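Local coordinates for protein putative peptidyl-arginine deiminase (Chlorobium tepidum, PDB 1XKN) that probably hydrolyses the guanidino group of agmatine or of peptidyl-arginine, as a deiminase of the guanidino-group modifying enzyme superfamily, at residues G157-V162 with T172-N177; P178-S183 with D215-D220; D240-P245 with G279-A284; E273-D278 with P299-P304. One frame throughout, in Å; residues are numbered along the deposited sequence.

How the contacts relate
The four contacts form two touching pairs. Contacts 1 and 2 have centres about 6 Å apart and are joined by a probable hydrogen bond from D219 N to G158 O, 3.2 Å, while D215 O packs on A173 and C174. Contacts 3 and 4, with centres about 11 Å apart, meet in the hairpin of strands 276-277 and 280-281, where L282 N probably bonds V275 O at 2.9 Å and A284 CB touches both V275 and Y301. Between the pairs there is a light touch of D220 on P283. The bound sodium ion, at N117, W118 and N134, lies about 13 Å from the side chains of I160 and R180.

Contact 1: G157-V162 with T172-N177; sequences GGAIDV and TACLLN
No flat group of either segment meets the other: A159 touches C174 and L175 through a methyl, a thiol and leucine branches, with neither ring faces nor amide edges involved. The methyl of A159 points at the short helix 172-175 and is met there by two side chains. C174 carries SG anti to its own N (chi1 -178°), which sends the sulfur up to A159 CB at 3.7 Å. From the next residue, L175 puts CD1 against A159 CB at 3.6 Å. The second branch, L175 CD2, is directed to I160 instead and only grazes its CG2, at 4.4 Å. All four residues are buried, and no hydrogen bond links the segments, so the join is purely apolar. H217 lies against both A159 and C174, and the carbonyl of A159 accepts from the hydroxyl of T170. The segments flank the antiparallel pair 160-162 and 167-171: the first runs from a 3-10 turn, to which A159 belongs, into strand 160-162, and helix 172-175 follows directly on strand 167-171. Helix 186-197 adds L197 beside I160 and I189 beside L175, while W204 of strand 201-205 also packs on L175.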
loop_
_atom_site.group_PDB
_atom_site.type_symbol
_atom_site.label_atom_id
_atom_site.label_comp_id
_atom_site.label_asym_id
_atom_site.label_seq_id
_atom_site.Cartn_x
_atom_site.Cartn_y
_atom_site.Cartn_z
ATOM N N GLY A 157 -6.610 -0.502 -1.079
ATOM C CA GLY A 157 -5.812 0.184 -0.081
ATOM C C GLY A 157 -4.825 1.160 -0.696
ATOM O O GLY A 157 -4.473 2.167 -0.080
ATOM N N GLY A 158 -4.376 0.867 -1.912
ATOM C CA GLY A 158 -3.419 1.735 -2.573
ATOM C C GLY A 158 -4.030 3.019 -3.105
ATOM O O GLY A 158 -3.308 3.924 -3.535
ATOM N N ALA A 159 -5.356 3.105 -3.068
ATOM C CA ALA A 159 -6.062 4.283 -3.558
ATOM C C ALA A 159 -6.308 5.324 -2.471
ATOM O O ALA A 159 -6.796 6.422 -2.749
ATOM C CB ALA A 159 -7.387 3.868 -4.189
ATOM N N ILE A 160 -5.965 4.985 -1.233
ATOM C CA ILE A 160 -6.153 5.911 -0.119
ATOM C C ILE A 160 -4.891 5.971 0.739
ATOM O O ILE A 160 -4.053 5.074 0.688
ATOM C CB ILE A 160 -7.343 5.489 0.788
ATOM C CG1 ILE A 160 -7.093 4.097 1.370
ATOM C CG2 ILE A 160 -8.641 5.506 -0.012
ATOM C CD1 ILE A 160 -8.068 3.706 2.466
ATOM N N ASP A 161 -4.750 7.044 1.511
ATOM C CA ASP A 161 -3.606 7.219 2.400
ATOM C C ASP A 161 -4.068 8.126 3.535
ATOM O O ASP A 161 -4.532 9.239 3.292
ATOM C CB ASP A 161 -2.430 7.844 1.644
ATOM C CG ASP A 161 -1.154 7.868 2.466
ATOM O OD1 ASP A 161 -0.938 8.847 3.206
ATOM O OD2 ASP A 161 -0.378 6.893 2.379
ATOM N N VAL A 162 -3.952 7.649 4.770
ATOM C CA VAL A 162 -4.409 8.424 5.923
ATOM C C VAL A 162 -3.292 8.992 6.796
ATOM O O VAL A 162 -2.183 8.459 6.826
ATOM C CB VAL A 162 -5.350 7.574 6.815
ATOM C CG1 VAL A 162 -6.518 7.058 5.989
ATOM C CG2 VAL A 162 -4.582 6.404 7.430
ATOM N N THR A 172 -9.182 11.742 -7.542
ATOM C CA THR A 172 -10.450 11.760 -8.250
ATOM C C THR A 172 -10.363 10.742 -9.382
ATOM O O THR A 172 -11.326 10.036 -9.675
ATOM C CB THR A 172 -10.725 13.161 -8.823
ATOM O OG1 THR A 172 -10.930 14.078 -7.742
ATOM C CG2 THR A 172 -11.958 13.149 -9.714
ATOM N N ALA A 173 -9.190 10.657 -10.000
ATOM C CA ALA A 173 -8.976 9.731 -11.102
ATOM C C ALA A 173 -9.364 8.300 -10.753
ATOM O O ALA A 173 -9.924 7.584 -11.582
ATOM C CB ALA A 173 -7.518 9.779 -11.550
ATOM N N CYS A 174 -9.074 7.874 -9.528
ATOM C CA CYS A 174 -9.398 6.510 -9.138
ATOM C C CYS A 174 -10.753 6.353 -8.455
ATOM O O CYS A 174 -11.631 5.661 -8.970
ATOM C CB CYS A 174 -8.296 5.950 -8.233
ATOM S SG CYS A 174 -8.547 4.232 -7.727
ATOM N N LEU A 175 -10.928 6.998 -7.305
ATOM C CA LEU A 175 -12.177 6.872 -6.565
ATOM C C LEU A 175 -13.428 7.400 -7.252
ATOM O O LEU A 175 -14.539 7.097 -6.821
ATOM C CB LEU A 175 -12.042 7.487 -5.166
ATOM C CG LEU A 175 -11.793 6.452 -4.061
ATOM C CD1 LEU A 175 -10.491 5.710 -4.332
ATOM C CD2 LEU A 175 -11.744 7.128 -2.699
ATOM N N LEU A 176 -13.274 8.188 -8.310
ATOM C CA LEU A 176 -14.454 8.668 -9.011
ATOM C C LEU A 176 -14.567 8.025 -10.392
ATOM O O LEU A 176 -15.431 8.395 -11.184
ATOM C CB LEU A 176 -14.460 10.201 -9.124
ATOM C CG LEU A 176 -14.706 10.947 -7.802
ATOM C CD1 LEU A 176 -14.929 12.427 -8.080
ATOM C CD2 LEU A 176 -15.932 10.364 -7.099
ATOM N N ASN A 177 -13.707 7.051 -10.679
ATOM C CA ASN A 177 -13.782 6.372 -11.968
ATOM C C ASN A 177 -15.013 5.470 -11.942
ATOM O O ASN A 177 -15.200 4.682 -11.014
ATOM C CB ASN A 177 -12.530 5.522 -12.230
ATOM C CG ASN A 177 -12.483 4.981 -13.652
ATOM O OD1 ASN A 177 -13.456 4.413 -14.143
ATOM N ND2 ASN A 177 -11.347 5.152 -14.316
#

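Contact 2: P178-S183 with D215-D220; sequences PNRNPS and DGHVDD
The salt bridge across the contact runs from R180 NH2 to D215 OD2, 2.9 Å, with the oxygen near the guanidinium plane and using its anti lone pair; carboxylate and guanidinium planes are turned 66° apart. D215 OD2 also forms a salt bridge with K126, its strongest partner, and R180 NE forms one with E156 OE1. Hydrogen bonds complete a small ring. N179 ND2 gives a nearly straight bond to the same D215 OD2, 3.1 Å, but comes from above the carboxylate plane, bringing that oxygen's donors to three. N179 OD1 in turn accepts from R180 NH2 at 2.8 Å, in the guanidinium plane, so NH2 serves two acceptors and the amide helps fix the arginine's rotation. N179 reaches both neighbours because its CG stands between backbone N and carbonyl carbon (chi1 68°). H217 NE2 bonds E156 OE2, and T214 O accepts from R180 NH1. Near approach without a bond is limited to R180 NH1 and H217 NE2, 4.1 Å apart and obliquely placed. The contact joins two loops, 178-183 leading from helix 172-175 into helix 186-197, and 215-220 lying between strands 201-205 and 222-226; C174 of helix 172-175 packs on both R180 and H217.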
loop_
_atom_site.group_PDB
_atom_site.type_symbol
_atom_site.label_atom_id
_atom_site.label_comp_id
_atom_site.label_asym_id
_atom_site.label_seq_id
_atom_site.Cartn_x
_atom_site.Cartn_y
_atom_site.Cartn_z
ATOM N N PRO A 178 -15.884 5.587 -12.955
ATOM C CA PRO A 178 -17.097 4.766 -13.020
ATOM C C PRO A 178 -16.863 3.256 -12.970
ATOM O O PRO A 178 -17.788 2.499 -12.666
ATOM C CB PRO A 178 -17.736 5.206 -14.335
ATOM C CG PRO A 178 -17.348 6.644 -14.418
ATOM C CD PRO A 178 -15.889 6.612 -14.015
ATOM N N ASN A 179 -15.642 2.813 -13.263
ATOM C CA ASN A 179 -15.362 1.381 -13.252
ATOM C C ASN A 179 -15.203 0.783 -11.858
ATOM O O ASN A 179 -15.051 -0.432 -11.716
ATOM C CB ASN A 179 -14.127 1.034 -14.108
ATOM C CG ASN A 179 -12.821 1.570 -13.535
ATOM O OD1 ASN A 179 -12.712 1.853 -12.345
ATOM N ND2 ASN A 179 -11.810 1.684 -14.392
ATOM N N ARG A 180 -15.254 1.616 -10.824
ATOM C CA ARG A 180 -15.117 1.091 -9.469
ATOM C C ARG A 180 -16.480 0.886 -8.813
ATOM O O ARG A 180 -16.872 -0.249 -8.524
ATOM C CB ARG A 180 -14.245 2.020 -8.617
ATOM C CG ARG A 180 -12.773 2.080 -9.051
ATOM C CD ARG A 180 -12.169 0.685 -9.218
ATOM N NE ARG A 180 -10.718 0.668 -9.029
ATOM C CZ ARG A 180 -9.827 1.145 -9.892
ATOM N NH1 ARG A 180 -8.531 1.079 -9.610
ATOM N NH2 ARG A 180 -10.222 1.677 -11.040
ATOM N N ASN A 181 -17.198 1.980 -8.582
ATOM C CA ASN A 181 -18.525 1.918 -7.971
ATOM C C ASN A 181 -19.504 2.694 -8.848
ATOM O O ASN A 181 -19.877 3.827 -8.541
ATOM C CB ASN A 181 -18.483 2.514 -6.562
ATOM C CG ASN A 181 -17.536 1.768 -5.646
ATOM O OD1 ASN A 181 -16.434 2.236 -5.346
ATOM N ND2 ASN A 181 -17.956 0.590 -5.206
ATOM N N PRO A 182 -19.935 2.082 -9.961
ATOM C CA PRO A 182 -20.868 2.692 -10.912
ATOM C C PRO A 182 -22.075 3.403 -10.304
ATOM O O PRO A 182 -22.438 4.498 -10.730
ATOM C CB PRO A 182 -21.298 1.510 -11.779
ATOM C CG PRO A 182 -20.099 0.644 -11.785
ATOM C CD PRO A 182 -19.625 0.696 -10.348
ATOM N N SER A 183 -22.695 2.787 -9.304
ATOM C CA SER A 183 -23.886 3.369 -8.700
ATOM C C SER A 183 -23.654 4.475 -7.678
ATOM O O SER A 183 -24.595 5.173 -7.303
ATOM C CB SER A 183 -24.732 2.270 -8.053
ATOM O OG SER A 183 -24.100 1.763 -6.890
ATOM N N ASP A 215 -5.665 3.363 -12.633
ATOM C CA ASP A 215 -6.450 4.566 -12.899
ATOM C C ASP A 215 -6.146 5.688 -11.914
ATOM O O ASP A 215 -7.048 6.399 -11.459
ATOM C CB ASP A 215 -7.946 4.253 -12.883
ATOM C CG ASP A 215 -8.332 3.239 -13.935
ATOM O OD1 ASP A 215 -8.060 3.489 -15.131
ATOM O OD2 ASP A 215 -8.904 2.192 -13.569
ATOM N N GLY A 216 -4.869 5.828 -11.566
ATOM C CA GLY A 216 -4.452 6.904 -10.682
ATOM C C GLY A 216 -4.297 6.670 -9.190
ATOM O O GLY A 216 -4.617 7.557 -8.405
ATOM N N HIS A 217 -3.796 5.509 -8.778
ATOM C CA HIS A 217 -3.614 5.270 -7.346
ATOM C C HIS A 217 -2.756 6.348 -6.709
ATOM O O HIS A 217 -1.700 6.712 -7.230
ATOM C CB HIS A 217 -2.961 3.917 -7.092
ATOM C CG HIS A 217 -3.942 2.815 -6.858
ATOM N ND1 HIS A 217 -3.557 1.541 -6.503
ATOM C CD2 HIS A 217 -5.294 2.794 -6.930
ATOM C CE1 HIS A 217 -4.629 0.781 -6.367
ATOM N NE2 HIS A 217 -5.696 1.519 -6.621
ATOM N N VAL A 218 -3.206 6.839 -5.564
ATOM C CA VAL A 218 -2.487 7.879 -4.856
ATOM C C VAL A 218 -1.134 7.363 -4.376
ATOM O O VAL A 218 -0.162 8.120 -4.331
ATOM C CB VAL A 218 -3.311 8.393 -3.643
ATOM C CG1 VAL A 218 -3.372 7.338 -2.545
ATOM C CG2 VAL A 218 -2.720 9.693 -3.125
ATOM N N ASP A 219 -1.049 6.072 -4.057
ATOM C CA ASP A 219 0.213 5.533 -3.554
ATOM C C ASP A 219 1.345 5.437 -4.583
ATOM O O ASP A 219 2.388 4.842 -4.316
ATOM C CB ASP A 219 -0.008 4.190 -2.827
ATOM C CG ASP A 219 -0.148 3.000 -3.760
ATOM O OD1 ASP A 219 -0.344 3.188 -4.974
ATOM O OD2 ASP A 219 -0.062 1.850 -3.256
ATOM N N ASP A 220 1.145 6.026 -5.759
ATOM C CA ASP A 220 2.203 6.056 -6.766
ATOM C C ASP A 220 2.582 7.525 -6.922
ATOM O O ASP A 220 3.377 7.882 -7.793
ATOM C CB ASP A 220 1.725 5.517 -8.123
ATOM C CG ASP A 220 1.807 4.004 -8.222
ATOM O OD1 ASP A 220 2.670 3.405 -7.550
ATOM O OD2 ASP A 220 1.019 3.416 -8.993
#

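Contact 3: D240-P245 with G279-A284; sequences DENYKP and GERLPA
R281 starts toward segment 240-245 at CB, and its CG stands anti to the backbone N (chi1 -177°). The chain bends at the next bond (chi2 66°), runs straight through chi3 and turns again at CD-NE, delivering the guanidinium to two acids; its aliphatic part lies beside Y276, with P274 near the guanidinium end. NH1 meets E241 OE1 at 3.2 Å, in the guanidinium plane, on the anti lone pair of that oxygen; at 136° the bond is bent. NH2 meets D240 OD1 at 3.0 Å on the syn lone pair, tilted from the guanidinium plane. D240, E241 and R281 form a salt-bridge network that ties the beta hairpin of strands 276-277 and 280-281 to the start of helix 243-253. D240 does double duty there: its OD2 accepts from N242 N at 2.9 Å, an Asx turn that caps the way into the helix, inside a type I turn closed by Y243 N to D240 O at 3.1 Å. The aspartate is thereby held with OD1 left to the arginine. Beside NH2, 3.6 Å away and oblique to the guanidinium, sits N242 ND2, a neighbour without a bond; the other end of that amide, N242 OD1, is taken by A210 N.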
loop_
_atom_site.group_PDB
_atom_site.type_symbol
_atom_site.label_atom_id
_atom_site.label_comp_id
_atom_site.label_asym_id
_atom_site.label_seq_id
_atom_site.Cartn_x
_atom_site.Cartn_y
_atom_site.Cartn_z
ATOM N N ASP A 240 8.452 15.569 -19.937
ATOM C CA ASP A 240 7.990 14.271 -19.468
ATOM C C ASP A 240 6.476 14.268 -19.278
ATOM O O ASP A 240 5.896 15.261 -18.845
ATOM C CB ASP A 240 8.658 13.914 -18.146
ATOM C CG ASP A 240 8.266 12.536 -17.664
ATOM O OD1 ASP A 240 8.750 11.547 -18.249
ATOM O OD2 ASP A 240 7.466 12.445 -16.711
ATOM N N GLU A 241 5.847 13.136 -19.584
ATOM C CA GLU A 241 4.399 12.993 -19.469
ATOM C C GLU A 241 3.834 13.249 -18.070
ATOM O O GLU A 241 2.684 13.672 -17.932
ATOM C CB GLU A 241 3.976 11.596 -19.935
ATOM C CG GLU A 241 4.172 11.335 -21.426
ATOM C CD GLU A 241 5.604 11.553 -21.885
ATOM O OE1 GLU A 241 6.531 10.996 -21.252
ATOM O OE2 GLU A 241 5.806 12.275 -22.888
ATOM N N ASN A 242 4.628 12.995 -17.035
ATOM C CA ASN A 242 4.156 13.200 -15.669
ATOM C C ASN A 242 4.335 14.620 -15.157
ATOM O O ASN A 242 3.837 14.961 -14.083
ATOM C CB ASN A 242 4.855 12.239 -14.704
ATOM C CG ASN A 242 4.503 10.792 -14.971
ATOM O OD1 ASN A 242 3.337 10.457 -15.205
ATOM N ND2 ASN A 242 5.503 9.922 -14.919
ATOM N N TYR A 243 5.034 15.453 -15.920
ATOM C CA TYR A 243 5.279 16.829 -15.497
ATOM C C TYR A 243 4.002 17.570 -15.105
ATOM O O TYR A 243 3.867 18.029 -13.974
ATOM C CB TYR A 243 5.994 17.608 -16.606
ATOM C CG TYR A 243 6.457 18.982 -16.173
ATOM C CD1 TYR A 243 7.543 19.129 -15.309
ATOM C CD2 TYR A 243 5.806 20.134 -16.618
ATOM C CE1 TYR A 243 7.972 20.387 -14.895
ATOM C CE2 TYR A 243 6.228 21.401 -16.209
ATOM C CZ TYR A 243 7.310 21.518 -15.348
ATOM O OH TYR A 243 7.735 22.762 -14.934
ATOM N N LYS A 244 3.068 17.682 -16.043
ATOM C CA LYS A 244 1.816 18.391 -15.789
ATOM C C LYS A 244 0.991 17.837 -14.621
ATOM O O LYS A 244 0.656 18.573 -13.689
ATOM C CB LYS A 244 0.973 18.419 -17.070
ATOM C CG LYS A 244 -0.377 19.103 -16.940
ATOM C CD LYS A 244 -1.038 19.222 -18.303
ATOM C CE LYS A 244 -2.433 19.823 -18.205
ATOM N NZ LYS A 244 -3.365 18.940 -17.454
ATOM N N PRO A 245 0.660 16.535 -14.645
ATOM C CA PRO A 245 -0.132 15.922 -13.572
ATOM C C PRO A 245 0.461 16.126 -12.179
ATOM O O PRO A 245 -0.253 16.453 -11.231
ATOM C CB PRO A 245 -0.164 14.446 -13.963
ATOM C CG PRO A 245 -0.041 14.483 -15.447
ATOM C CD PRO A 245 1.012 15.529 -15.663
ATOM N N GLY A 279 8.446 -1.780 -24.873
ATOM C CA GLY A 279 8.067 -0.509 -25.464
ATOM C C GLY A 279 6.945 0.211 -24.740
ATOM O O GLY A 279 6.347 1.139 -25.285
ATOM N N GLU A 280 6.660 -0.207 -23.511
ATOM C CA GLU A 280 5.593 0.405 -22.727
ATOM C C GLU A 280 6.129 1.101 -21.483
ATOM O O GLU A 280 7.009 0.582 -20.795
ATOM C CB GLU A 280 4.569 -0.651 -22.300
ATOM C CG GLU A 280 4.113 -1.574 -23.425
ATOM C CD GLU A 280 3.030 -2.547 -22.991
ATOM O OE1 GLU A 280 2.966 -2.887 -21.789
ATOM O OE2 GLU A 280 2.247 -2.990 -23.858
ATOM N N ARG A 281 5.589 2.283 -21.201
ATOM C CA ARG A 281 5.985 3.053 -20.027
ATOM C C ARG A 281 5.430 2.341 -18.792
ATOM O O ARG A 281 4.257 1.962 -18.763
ATOM C CB ARG A 281 5.416 4.477 -20.128
ATOM C CG ARG A 281 5.819 5.427 -18.999
ATOM C CD ARG A 281 7.314 5.706 -19.022
ATOM N NE ARG A 281 7.734 6.707 -18.039
ATOM C CZ ARG A 281 7.636 8.024 -18.209
ATOM N NH1 ARG A 281 7.126 8.521 -19.327
ATOM N NH2 ARG A 281 8.066 8.849 -17.264
ATOM N N LEU A 282 6.282 2.145 -17.788
ATOM C CA LEU A 282 5.886 1.484 -16.550
ATOM C C LEU A 282 5.714 2.541 -15.456
ATOM O O LEU A 282 6.421 3.547 -15.440
ATOM C CB LEU A 282 6.941 0.453 -16.141
ATOM C CG LEU A 282 7.315 -0.555 -17.239
ATOM C CD1 LEU A 282 8.243 -1.625 -16.663
ATOM C CD2 LEU A 282 6.058 -1.196 -17.810
ATOM N N PRO A 283 4.772 2.322 -14.525
ATOM C CA PRO A 283 4.489 3.255 -13.426
ATOM C C PRO A 283 5.474 3.255 -12.259
ATOM O O PRO A 283 5.080 3.144 -11.099
ATOM C CB PRO A 283 3.083 2.849 -12.999
ATOM C CG PRO A 283 3.121 1.362 -13.163
ATOM C CD PRO A 283 3.859 1.164 -14.481
ATOM N N ALA A 284 6.758 3.395 -12.572
ATOM C CA ALA A 284 7.799 3.419 -11.550
ATOM C C ALA A 284 7.685 4.687 -10.707
ATOM O O ALA A 284 7.613 5.794 -11.244
ATOM C CB ALA A 284 9.171 3.356 -12.210
#

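Contact 4: E273-D278 with P299-P304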
loop_
_atom_site.group_PDB
_atom_site.type_symbol
_atom_site.label_atom_id
_atom_site.label_comp_id
_atom_site.label_asym_id
_atom_site.label_seq_id
_atom_site.Cartn_x
_atom_site.Cartn_y
_atom_site.Cartn_z
ATOM N N GLU A 273 13.842 7.856 -13.176
ATOM C CA GLU A 273 14.047 8.165 -14.585
ATOM C C GLU A 273 13.111 7.192 -15.286
ATOM O O GLU A 273 12.861 6.104 -14.779
ATOM C CB GLU A 273 15.494 7.909 -15.000
ATOM C CG GLU A 273 16.429 9.039 -14.619
ATOM C CD GLU A 273 17.884 8.721 -14.905
ATOM O OE1 GLU A 273 18.161 7.713 -15.591
ATOM O OE2 GLU A 273 18.747 9.498 -14.454
ATOM N N PRO A 274 12.575 7.570 -16.451
ATOM C CA PRO A 274 11.655 6.719 -17.211
ATOM C C PRO A 274 12.038 5.240 -17.289
ATOM O O PRO A 274 13.178 4.898 -17.605
ATOM C CB PRO A 274 11.632 7.387 -18.582
ATOM C CG PRO A 274 11.764 8.842 -18.227
ATOM C CD PRO A 274 12.862 8.818 -17.185
ATOM N N VAL A 275 11.070 4.376 -16.991
ATOM C CA VAL A 275 11.262 2.929 -17.032
ATOM C C VAL A 275 10.314 2.333 -18.070
ATOM O O VAL A 275 9.103 2.567 -18.034
ATOM C CB VAL A 275 10.981 2.280 -15.653
ATOM C CG1 VAL A 275 11.182 0.771 -15.733
ATOM C CG2 VAL A 275 11.907 2.873 -14.605
ATOM N N TYR A 276 10.883 1.564 -18.993
ATOM C CA TYR A 276 10.127 0.933 -20.069
ATOM C C TYR A 276 10.432 -0.554 -20.187
ATOM O O TYR A 276 11.467 -1.026 -19.723
ATOM C CB TYR A 276 10.495 1.578 -21.410
ATOM C CG TYR A 276 10.099 3.024 -21.566
ATOM C CD1 TYR A 276 8.842 3.369 -22.053
ATOM C CD2 TYR A 276 10.986 4.051 -21.241
ATOM C CE1 TYR A 276 8.474 4.700 -22.218
ATOM C CE2 TYR A 276 10.629 5.386 -21.399
ATOM C CZ TYR A 276 9.371 5.702 -21.889
ATOM O OH TYR A 276 9.007 7.017 -22.049
ATOM N N TYR A 277 9.512 -1.276 -20.817
ATOM C CA TYR A 277 9.664 -2.702 -21.104
ATOM C C TYR A 277 8.643 -3.020 -22.188
ATOM O O TYR A 277 7.494 -2.587 -22.108
ATOM C CB TYR A 277 9.407 -3.583 -19.883
ATOM C CG TYR A 277 9.748 -5.033 -20.157
ATOM C CD1 TYR A 277 11.076 -5.440 -20.315
ATOM C CD2 TYR A 277 8.743 -5.992 -20.316
ATOM C CE1 TYR A 277 11.392 -6.762 -20.629
ATOM C CE2 TYR A 277 9.050 -7.315 -20.632
ATOM C CZ TYR A 277 10.375 -7.692 -20.787
ATOM O OH TYR A 277 10.693 -8.996 -21.100
ATOM N N ASP A 278 9.062 -3.781 -23.194
ATOM C CA ASP A 278 8.186 -4.123 -24.310
ATOM C C ASP A 278 7.659 -2.848 -24.970
ATOM O O ASP A 278 6.571 -2.833 -25.543
ATOM C CB ASP A 278 7.017 -5.004 -23.842
ATOM C CG ASP A 278 7.395 -6.470 -23.724
ATOM O OD1 ASP A 278 8.527 -6.832 -24.112
ATOM O OD2 ASP A 278 6.559 -7.269 -23.242
ATOM N N PRO A 299 11.253 1.395 -3.430
ATOM C CA PRO A 299 11.569 0.730 -4.695
ATOM C C PRO A 299 12.604 1.561 -5.453
ATOM O O PRO A 299 12.514 2.789 -5.480
ATOM C CB PRO A 299 10.217 0.688 -5.406
ATOM C CG PRO A 299 9.545 1.939 -4.923
ATOM C CD PRO A 299 9.891 1.961 -3.447
ATOM N N THR A 300 13.600 0.904 -6.041
ATOM C CA THR A 300 14.614 1.623 -6.803
ATOM C C THR A 300 14.618 1.141 -8.246
ATOM O O THR A 300 14.227 0.004 -8.536
ATOM C CB THR A 300 16.026 1.490 -6.189
ATOM O OG1 THR A 300 16.384 0.110 -6.068
ATOM C CG2 THR A 300 16.067 2.157 -4.818
ATOM N N TYR A 301 15.058 2.012 -9.149
ATOM C CA TYR A 301 15.047 1.701 -10.570
ATOM C C TYR A 301 16.341 1.943 -11.331
ATOM O O TYR A 301 16.336 2.512 -12.423
ATOM C CB TYR A 301 13.894 2.469 -11.213
ATOM C CG TYR A 301 12.569 2.018 -10.653
ATOM C CD1 TYR A 301 11.991 0.831 -11.084
ATOM C CD2 TYR A 301 11.941 2.724 -9.626
ATOM C CE1 TYR A 301 10.830 0.345 -10.513
ATOM C CE2 TYR A 301 10.768 2.247 -9.038
ATOM C CZ TYR A 301 10.223 1.051 -9.490
ATOM O OH TYR A 301 9.087 0.539 -8.919
ATOM N N ARG A 302 17.444 1.495 -10.742
ATOM C CA ARG A 302 18.763 1.607 -11.351
ATOM C C ARG A 302 19.074 2.952 -12.004
ATOM O O ARG A 302 19.402 3.014 -13.190
ATOM C CB ARG A 302 18.944 0.482 -12.379
ATOM C CG ARG A 302 18.725 -0.904 -11.792
ATOM C CD ARG A 302 18.766 -2.008 -12.841
ATOM N NE ARG A 302 18.358 -3.286 -12.258
ATOM C CZ ARG A 302 18.147 -4.402 -12.948
ATOM N NH1 ARG A 302 18.308 -4.417 -14.267
ATOM N NH2 ARG A 302 17.764 -5.505 -12.319
ATOM N N CYS A 303 18.976 4.030 -11.238
ATOM C CA CYS A 303 19.287 5.351 -11.770
ATOM C C CYS A 303 19.789 6.239 -10.636
ATOM O O CYS A 303 19.613 5.917 -9.462
ATOM C CB CYS A 303 18.062 5.973 -12.445
ATOM S SG CYS A 303 16.762 6.527 -11.318
ATOM N N PRO A 304 20.424 7.372 -10.971
ATOM C CA PRO A 304 20.948 8.278 -9.946
ATOM C C PRO A 304 19.918 8.922 -9.028
ATOM O O PRO A 304 20.274 9.500 -8.001
ATOM C CB PRO A 304 21.736 9.303 -10.762
ATOM C CG PRO A 304 21.010 9.331 -12.064
ATOM C CD PRO A 304 20.731 7.873 -12.322
HETATM O O HOH W 1 15.113 4.590 -14.096
#
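E273 and P304 lie at about a right angle, the glutamate chain passing over C303 before its carboxylate reaches the proline ring. With CG of E273 anti to the carbonyl carbon (chi1 -81°) and the chain extended beyond, CB, CG and CD are laid in turn alongside C303. OE1 stops 3.6 Å from C303 CB, and E273 OE2 lies 3.3 Å from both P304 CG and P304 CD, a snug polar-to-apolar touch with no hydrogen bond across it. R305 of the following helix also packs on E273. The second crossing, again near a right angle, belongs to V275 and Y301. One methyl, V275 CG2, comes 4.0 Å from Y301 CB and stands obliquely to the ring, close to CG and CD1. Between the two crossings the backbones are joined by a water molecule, which donates to E273 O at 2.8 Å and to Y301 O at 2.9 Å. The amide nitrogen of E273 is buried by the contact and has no partner in the model; its neighbour across the contact, C303 SG, is 3.7 Å away. That sulfur instead caps a backbone N at the start of helix 305-316, while D306 accepts from the amides of Y301 and C303. This capped turn opens the beta-alpha-beta crossover from strand 295-300 through helix 305-316 to the parallel strand 321-326.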